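Local coordinates for protein FOKI restriction endonuclease (PDB 2FOK) that cleaves double-stranded DNA as a type IIS restriction endonuclease, joining a DNA-recognition region to a separate metal-dependent cleavage domain, at residues Ser139-Ala142 / Ile147-Glu150; Ile40-Leu45 / Lys50-Leu55; Glu490-Arg495 / Lys506-Ser511. One frame throughout, in Å; residues are numbered along the deposited sequence.

Contact 1: Ser139-Ala142 / Ile147-Glu150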
loop_
_atom_site.group_PDB
_atom_site.type_symbol
_atom_site.label_atom_id
_atom_site.label_comp_id
_atom_site.label_asym_id
_atom_site.label_seq_id
_atom_site.Cartn_x
_atom_site.Cartn_y
_atom_site.Cartn_z
ATOM N N SER A 139 1.242 29.424 -9.792
ATOM C CA SER A 139 1.014 30.491 -8.819
ATOM C C SER A 139 0.283 31.710 -9.377
ATOM O O SER A 139 -0.700 32.152 -8.791
ATOM C CB SER A 139 2.358 30.933 -8.214
ATOM O OG SER A 139 2.188 31.819 -7.118
ATOM N N LYS A 140 0.760 32.253 -10.498
ATOM C CA LYS A 140 0.148 33.439 -11.111
ATOM C C LYS A 140 -1.091 33.144 -11.958
ATOM O O LYS A 140 -1.862 34.055 -12.292
ATOM C CB LYS A 140 1.174 34.176 -11.970
ATOM C CG LYS A 140 2.227 33.276 -12.592
ATOM C CD LYS A 140 3.563 33.995 -12.765
ATOM C CE LYS A 140 4.265 34.223 -11.428
ATOM N NZ LYS A 140 3.537 33.581 -10.305
ATOM N N SER A 141 -1.281 31.873 -12.297
ATOM C CA SER A 141 -2.414 31.436 -13.110
ATOM C C SER A 141 -3.764 31.903 -12.563
ATOM O O SER A 141 -4.010 31.862 -11.363
ATOM C CB SER A 141 -2.419 29.915 -13.209
ATOM O OG SER A 141 -2.748 29.346 -11.949
ATOM N N ALA A 142 -4.645 32.347 -13.449
ATOM C CA ALA A 142 -5.962 32.799 -13.019
ATOM C C ALA A 142 -6.751 31.584 -12.550
ATOM O O ALA A 142 -6.622 30.494 -13.116
ATOM C CB ALA A 142 -6.684 33.480 -14.173
ATOM N N ILE A 147 -5.700 27.954 -18.697
ATOM C CA ILE A 147 -4.253 27.839 -18.601
ATOM C C ILE A 147 -3.831 27.138 -17.306
ATOM O O ILE A 147 -2.904 26.327 -17.307
ATOM C CB ILE A 147 -3.585 29.226 -18.705
ATOM C CG1 ILE A 147 -2.135 29.059 -19.151
ATOM C CG2 ILE A 147 -3.697 29.975 -17.385
ATOM C CD1 ILE A 147 -1.104 29.423 -18.090
ATOM N N GLU A 148 -4.518 27.440 -16.208
ATOM C CA GLU A 148 -4.227 26.806 -14.920
ATOM C C GLU A 148 -4.488 25.301 -15.059
ATOM O O GLU A 148 -3.756 24.477 -14.522
ATOM C CB GLU A 148 -5.136 27.394 -13.827
ATOM C CG GLU A 148 -5.096 26.666 -12.496
ATOM C CD GLU A 148 -6.325 26.945 -11.634
ATOM O OE1 GLU A 148 -7.454 26.687 -12.107
ATOM O OE2 GLU A 148 -6.165 27.422 -10.485
ATOM N N LYS A 149 -5.546 24.955 -15.783
ATOM C CA LYS A 149 -5.903 23.561 -15.988
ATOM C C LYS A 149 -4.807 22.897 -16.794
ATOM O O LYS A 149 -4.416 21.762 -16.517
ATOM C CB LYS A 149 -7.230 23.465 -16.741
ATOM C CG LYS A 149 -7.717 22.044 -16.941
ATOM C CD LYS A 149 -9.196 22.009 -17.274
ATOM C CE LYS A 149 -9.495 20.919 -18.288
ATOM N NZ LYS A 149 -10.703 20.144 -17.902
ATOM N N GLU A 150 -4.324 23.622 -17.799
ATOM C CA GLU A 150 -3.262 23.162 -18.678
ATOM C C GLU A 150 -2.042 22.842 -17.834
ATOM O O GLU A 150 -1.448 21.777 -17.960
ATOM C CB GLU A 150 -2.913 24.262 -19.683
ATOM C CG GLU A 150 -2.770 23.799 -21.125
ATOM C CD GLU A 150 -1.738 24.609 -21.914
ATOM O OE1 GLU A 150 -1.650 25.845 -21.724
ATOM O OE2 GLU A 150 -1.017 24.000 -22.735
#

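Contact 2: Ile40-Leu45 / Lys50-Leu55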
loop_
_atom_site.group_PDB
_atom_site.type_symbol
_atom_site.label_atom_id
_atom_site.label_comp_id
_atom_site.label_asym_id
_atom_site.label_seq_id
_atom_site.Cartn_x
_atom_site.Cartn_y
_atom_site.Cartn_z
ATOM N N ILE A 40 -0.308 38.426 7.995
ATOM C CA ILE A 40 -1.549 38.378 8.750
ATOM C C ILE A 40 -1.820 37.088 9.509
ATOM O O ILE A 40 -2.082 37.116 10.713
ATOM C CB ILE A 40 -2.735 38.661 7.820
ATOM C CG1 ILE A 40 -2.726 40.141 7.418
ATOM C CG2 ILE A 40 -4.039 38.280 8.504
ATOM C CD1 ILE A 40 -3.172 40.402 5.990
ATOM N N LYS A 41 -1.766 35.962 8.803
ATOM C CA LYS A 41 -2.028 34.654 9.398
ATOM C C LYS A 41 -1.067 34.227 10.490
ATOM O O LYS A 41 -1.488 33.752 11.543
ATOM C CB LYS A 41 -2.018 33.580 8.313
ATOM C CG LYS A 41 -3.185 33.660 7.366
ATOM C CD LYS A 41 -4.417 32.995 7.948
ATOM C CE LYS A 41 -5.560 33.057 6.953
ATOM N NZ LYS A 41 -5.006 33.156 5.575
ATOM N N ILE A 42 0.226 34.378 10.224
ATOM C CA ILE A 42 1.266 33.971 11.166
ATOM C C ILE A 42 1.315 34.809 12.444
ATOM O O ILE A 42 1.241 34.266 13.544
ATOM C CB ILE A 42 2.657 33.961 10.463
ATOM C CG1 ILE A 42 2.738 32.754 9.520
ATOM C CG2 ILE A 42 3.779 33.885 11.488
ATOM C CD1 ILE A 42 4.086 32.552 8.881
ATOM N N PRO A 43 1.425 36.140 12.321
ATOM C CA PRO A 43 1.469 36.936 13.550
ATOM C C PRO A 43 0.191 36.768 14.374
ATOM O O PRO A 43 0.169 37.052 15.571
ATOM C CB PRO A 43 1.657 38.373 13.053
ATOM C CG PRO A 43 1.241 38.360 11.624
ATOM C CD PRO A 43 1.494 36.976 11.108
ATOM N N THR A 44 -0.864 36.286 13.724
ATOM C CA THR A 44 -2.152 36.079 14.376
ATOM C C THR A 44 -2.325 34.713 15.036
ATOM O O THR A 44 -2.617 34.626 16.229
ATOM C CB THR A 44 -3.297 36.263 13.378
ATOM O OG1 THR A 44 -3.423 37.648 13.068
ATOM C CG2 THR A 44 -4.601 35.764 13.959
ATOM N N LEU A 45 -2.157 33.647 14.263
ATOM C CA LEU A 45 -2.332 32.302 14.793
ATOM C C LEU A 45 -1.092 31.722 15.454
ATOM O O LEU A 45 -1.177 30.718 16.160
ATOM C CB LEU A 45 -2.808 31.372 13.683
ATOM C CG LEU A 45 -3.985 31.937 12.884
ATOM C CD1 LEU A 45 -4.144 31.151 11.599
ATOM C CD2 LEU A 45 -5.257 31.888 13.739
ATOM N N LYS A 50 8.883 33.883 19.678
ATOM C CA LYS A 50 10.140 33.455 19.067
ATOM C C LYS A 50 10.007 32.800 17.694
ATOM O O LYS A 50 10.648 33.224 16.744
ATOM C CB LYS A 50 10.885 32.505 20.005
ATOM C CG LYS A 50 12.340 32.270 19.614
ATOM C CD LYS A 50 13.078 31.448 20.661
ATOM C CE LYS A 50 14.037 30.454 20.020
ATOM N NZ LYS A 50 13.848 29.101 20.608
ATOM N N ILE A 51 9.196 31.758 17.587
ATOM C CA ILE A 51 9.017 31.081 16.303
ATOM C C ILE A 51 8.322 32.006 15.314
ATOM O O ILE A 51 8.596 31.973 14.112
ATOM C CB ILE A 51 8.170 29.803 16.447
ATOM C CG1 ILE A 51 8.604 29.014 17.688
ATOM C CG2 ILE A 51 8.323 28.946 15.208
ATOM C CD1 ILE A 51 10.101 28.770 17.787
ATOM N N GLN A 52 7.424 32.834 15.838
ATOM C CA GLN A 52 6.666 33.785 15.037
ATOM C C GLN A 52 7.589 34.771 14.321
ATOM O O GLN A 52 7.396 35.073 13.138
ATOM C CB GLN A 52 5.687 34.534 15.938
ATOM C CG GLN A 52 4.540 35.200 15.205
ATOM C CD GLN A 52 4.293 36.606 15.704
ATOM O OE1 GLN A 52 3.855 37.481 14.954
ATOM N NE2 GLN A 52 4.585 36.835 16.978
ATOM N N LYS A 53 8.593 35.265 15.044
ATOM C CA LYS A 53 9.566 36.211 14.493
ATOM C C LYS A 53 10.523 35.497 13.539
ATOM O O LYS A 53 11.070 36.099 12.617
ATOM C CB LYS A 53 10.366 36.864 15.626
ATOM C CG LYS A 53 9.514 37.382 16.777
ATOM C CD LYS A 53 10.230 38.477 17.538
ATOM C CE LYS A 53 11.287 37.906 18.472
ATOM N NZ LYS A 53 11.249 38.536 19.832
ATOM N N GLU A 54 10.726 34.208 13.775
ATOM C CA GLU A 54 11.605 33.397 12.944
ATOM C C GLU A 54 10.960 33.033 11.602
ATOM O O GLU A 54 11.645 32.918 10.588
ATOM C CB GLU A 54 11.978 32.114 13.692
ATOM C CG GLU A 54 12.999 32.317 14.792
ATOM C CD GLU A 54 13.154 31.101 15.683
ATOM O OE1 GLU A 54 12.493 30.074 15.410
ATOM O OE2 GLU A 54 13.934 31.174 16.657
ATOM N N LEU A 55 9.640 32.853 11.601
ATOM C CA LEU A 55 8.926 32.478 10.385
ATOM C C LEU A 55 8.664 33.639 9.421
ATOM O O LEU A 55 9.001 33.546 8.237
ATOM C CB LEU A 55 7.605 31.778 10.747
ATOM C CG LEU A 55 7.711 30.309 11.192
ATOM C CD1 LEU A 55 6.363 29.829 11.701
ATOM C CD2 LEU A 55 8.157 29.434 10.033
#

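Contact 3: Glu490-Arg495 / Lys506-Ser511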
loop_
_atom_site.group_PDB
_atom_site.type_symbol
_atom_site.label_atom_id
_atom_site.label_comp_id
_atom_site.label_asym_id
_atom_site.label_seq_id
_atom_site.Cartn_x
_atom_site.Cartn_y
_atom_site.Cartn_z
ATOM N N GLU A 490 -16.282 -24.312 19.666
ATOM C CA GLU A 490 -17.466 -24.819 20.377
ATOM C C GLU A 490 -18.781 -24.407 19.740
ATOM O O GLU A 490 -19.781 -25.129 19.814
ATOM C CB GLU A 490 -17.442 -24.357 21.850
ATOM C CG GLU A 490 -16.203 -24.817 22.623
ATOM C CD GLU A 490 -16.303 -24.571 24.125
ATOM O OE1 GLU A 490 -16.934 -23.572 24.527
ATOM O OE2 GLU A 490 -15.747 -25.372 24.910
ATOM N N GLU A 491 -18.778 -23.234 19.122
ATOM C CA GLU A 491 -19.956 -22.712 18.450
ATOM C C GLU A 491 -20.239 -23.536 17.191
ATOM O O GLU A 491 -21.374 -23.595 16.715
ATOM C CB GLU A 491 -19.724 -21.255 18.074
ATOM C CG GLU A 491 -20.146 -20.258 19.128
ATOM C CD GLU A 491 -19.900 -18.850 18.668
ATOM O OE1 GLU A 491 -19.482 -18.688 17.496
ATOM O OE2 GLU A 491 -20.117 -17.908 19.464
ATOM N N ASN A 492 -19.182 -24.155 16.662
ATOM C CA ASN A 492 -19.238 -25.011 15.477
ATOM C C ASN A 492 -19.622 -26.414 15.941
ATOM O O ASN A 492 -19.900 -27.305 15.137
ATOM C CB ASN A 492 -17.866 -25.074 14.798
ATOM C CG ASN A 492 -17.917 -25.743 13.438
ATOM O OD1 ASN A 492 -18.719 -25.375 12.585
ATOM N ND2 ASN A 492 -17.061 -26.735 13.232
ATOM N N GLN A 493 -19.594 -26.612 17.249
ATOM C CA GLN A 493 -19.979 -27.888 17.814
ATOM C C GLN A 493 -21.434 -27.746 18.240
ATOM O O GLN A 493 -22.278 -28.520 17.808
ATOM C CB GLN A 493 -19.119 -28.240 19.025
ATOM C CG GLN A 493 -17.797 -28.917 18.678
ATOM C CD GLN A 493 -16.867 -28.983 19.862
ATOM O OE1 GLN A 493 -17.171 -28.448 20.931
ATOM N NE2 GLN A 493 -15.727 -29.635 19.689
ATOM N N THR A 494 -21.724 -26.738 19.065
ATOM C CA THR A 494 -23.084 -26.518 19.556
ATOM C C THR A 494 -24.022 -26.024 18.471
ATOM O O THR A 494 -25.145 -26.508 18.357
ATOM C CB THR A 494 -23.109 -25.518 20.736
ATOM O OG1 THR A 494 -22.879 -24.184 20.256
ATOM C CG2 THR A 494 -22.032 -25.883 21.757
ATOM N N ARG A 495 -23.555 -25.056 17.685
ATOM C CA ARG A 495 -24.330 -24.483 16.586
ATOM C C ARG A 495 -25.732 -23.986 16.953
ATOM O O ARG A 495 -26.721 -24.358 16.330
ATOM C CB ARG A 495 -24.403 -25.495 15.438
ATOM C CG ARG A 495 -23.055 -25.698 14.765
ATOM C CD ARG A 495 -23.071 -26.751 13.663
ATOM N NE ARG A 495 -21.744 -26.860 13.063
ATOM C CZ ARG A 495 -21.476 -27.476 11.918
ATOM N NH1 ARG A 495 -22.445 -28.052 11.229
ATOM N NH2 ARG A 495 -20.232 -27.515 11.462
ATOM N N LYS A 506 -22.229 -22.328 8.931
ATOM C CA LYS A 506 -22.894 -22.807 7.717
ATOM C C LYS A 506 -21.942 -22.834 6.524
ATOM O O LYS A 506 -22.198 -23.481 5.508
ATOM C CB LYS A 506 -24.103 -21.926 7.397
ATOM C CG LYS A 506 -25.227 -22.049 8.415
ATOM C CD LYS A 506 -26.524 -21.479 7.879
ATOM C CE LYS A 506 -27.585 -22.562 7.778
ATOM N NZ LYS A 506 -27.700 -23.355 9.039
ATOM N N VAL A 507 -20.839 -22.118 6.651
ATOM C CA VAL A 507 -19.851 -22.076 5.599
ATOM C C VAL A 507 -19.436 -23.508 5.249
ATOM O O VAL A 507 -19.204 -23.835 4.089
ATOM C CB VAL A 507 -18.623 -21.261 6.071
ATOM C CG1 VAL A 507 -17.864 -22.038 7.149
ATOM C CG2 VAL A 507 -17.727 -20.931 4.894
ATOM N N TYR A 508 -19.383 -24.367 6.258
ATOM C CA TYR A 508 -18.969 -25.758 6.073
ATOM C C TYR A 508 -20.024 -26.693 5.485
ATOM O O TYR A 508 -21.222 -26.491 5.676
ATOM C CB TYR A 508 -18.511 -26.357 7.409
ATOM C CG TYR A 508 -17.336 -25.674 8.077
ATOM C CD1 TYR A 508 -16.064 -25.684 7.495
ATOM C CD2 TYR A 508 -17.482 -25.081 9.335
ATOM C CE1 TYR A 508 -14.967 -25.129 8.155
ATOM C CE2 TYR A 508 -16.389 -24.520 10.003
ATOM C CZ TYR A 508 -15.138 -24.551 9.413
ATOM O OH TYR A 508 -14.063 -24.031 10.099
ATOM N N PRO A 509 -19.583 -27.723 4.741
ATOM C CA PRO A 509 -20.507 -28.694 4.144
ATOM C C PRO A 509 -20.971 -29.543 5.323
ATOM O O PRO A 509 -20.164 -29.857 6.197
ATOM C CB PRO A 509 -19.630 -29.498 3.175
ATOM C CG PRO A 509 -18.333 -28.744 3.081
ATOM C CD PRO A 509 -18.186 -28.023 4.387
ATOM N N SER A 510 -22.251 -29.907 5.354
ATOM C CA SER A 510 -22.800 -30.684 6.468
ATOM C C SER A 510 -22.104 -32.011 6.715
ATOM O O SER A 510 -22.052 -32.486 7.839
ATOM C CB SER A 510 -24.297 -30.930 6.257
ATOM O OG SER A 510 -25.047 -29.753 6.519
ATOM N N SER A 511 -21.571 -32.615 5.662
ATOM C CA SER A 511 -20.901 -33.899 5.806
ATOM C C SER A 511 -19.631 -33.817 6.652
ATOM O O SER A 511 -19.172 -34.831 7.179
ATOM C CB SER A 511 -20.558 -34.458 4.431
ATOM O OG SER A 511 -20.634 -33.445 3.444
HETATM O O HOH W 1 -20.261 -29.572 9.020
#

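Contact 1: Ser139-Ala142 / Ile147-Glu150
S141 and E148 face each other where the chain leaves helix 133-140 and turns into helix 146-157, their CA atoms 5.3 Å apart and each side chain setting out toward the other segment. The serine lies alongside the aliphatic root of the glutamate: CB of S141 is 3.8 Å from CB of E148, and OG of S141 is 3.6 Å from CG of E148. That hydroxyl is tucked between its own backbone N and carbonyl carbon (chi1 70°), where it hydrogen-bonds Y138 O in the last turn of the helix behind it. E148 has CG anti to the backbone N (chi1 170°) and runs on extended past A142, whose carbonyl oxygen sits 3.5 Å from CB of E148. Its carboxylate stays beside A142 O but is bound outside the two segments, OE2 in a salt bridge to K21 and OE1 hydrogen-bonded to G144 N. K21 also donates to S141 O, so one lysine ties the two segments together. I147 touches the serine more loosely, its CG2 4.4 Å from CB of S141. Such packing belongs to a short turn joining two consecutive helices, here probably close to where the first recognition subdomain passes into the second, both of the helix-turn-helix clan.

Contact 2: Ile40-Leu45 / Lys50-Leu55
Apolar packing between I42 and L55 closes the buried side of this helix pair. The CD1 end of I42 comes to 4.1 Å from CB of L55, the two side chains crossing at about a right angle. With CG1 beside the backbone N (chi1 -73°) and the chain then extended, the isoleucine sends CD1 to L55 and leaves its other branch, CG2, for Q52. That branch lies 4.0 Å from CG of Q52, the two side chains sliding past each other in opposite directions. V56 and M59 further along helix 49-60, together with A90 of helix 87-91, also touch I42, while L55 rests on I87.

Helices 32-45 and 49-60 form an antiparallel helical hairpin in the first recognition subdomain, a member of the helix-turn-helix clan. The axes of segments 40-45 and 50-55 approach to 9.6 Å, their directions 170° apart.

Contacts of mixed polarity lie toward the exposed side. The methylene CG of Q52 is 3.8 Å from the carbonyl oxygen of I42. The glutamine chain, bent at its second torsion, turns its amide toward P43, but is modelled too close to it, so the exact position of the amide is doubtful.

The hydrogen bonds run within each helix, as from L55 N to I51 O. In helix 32-45, P43 has no N-H to give, and the helix is kinked there; one turn across it, T44 OG1 donates to I40 O at 2.8 Å, nearly in line with the carbonyl.

Contact 3: Glu490-Arg495 / Lys506-Ser511
N492 reaches across from helix 479-494 to the ring of Y508 in the loop that leads to strand 515-521. From CB, a chi1 of -170° turns CG away from the backbone N of the asparagine and carries the amide over to the tyrosine, CG lying 4.0 Å from CE2 of Y508. At the tip, OD1 is 3.5 Å from CD2 of Y508, and ND2 passes 4.0 Å from CE2 of the same ring. Amide and ring planes are inclined by 53°. OD1 also accepts from R495 NH2 at 2.9 Å, the donor standing above the carbonyl plane, while R495 NE adds weak bonds to OD1 and to the backbone O of N492. NH2 continues to a water that donates to P509 O, giving the two segments a polar bridge. Replacing N492 by an alanine would probably cost R495 NH2 its side-chain acceptor, leave the guanidinium freer to turn, and open a gap beside the tyrosine. Beyond the contact, Y508 meets F515 edge-to-face and touches A452 and Y454. The helix end and the incoming loop are thus packed against the central mixed sheet of the cleavage domain, in the alpha/beta core of the PD-(D/E)XK nuclease fold.

How the contacts relate
The three contacts follow one another along the chain without nesting, and none touches another. Contacts 1 and 2 lie on the same side of the chain's centre, their centres about 29 Å apart and their nearest atoms about 15 Å apart; contact 2 is a hairpin inside the first recognition subdomain, and contact 1 probably lies near the passage from that subdomain to the second. Contact 3 stands on the opposite side, in the cleavage domain, its centre about 63 Å from that of contact 1 and about 66 Å from that of contact 2. This spread fits the placing of recognition and cleavage in different domains, as expected of a type IIS enzyme, which cuts at a distance from its recognition sequence.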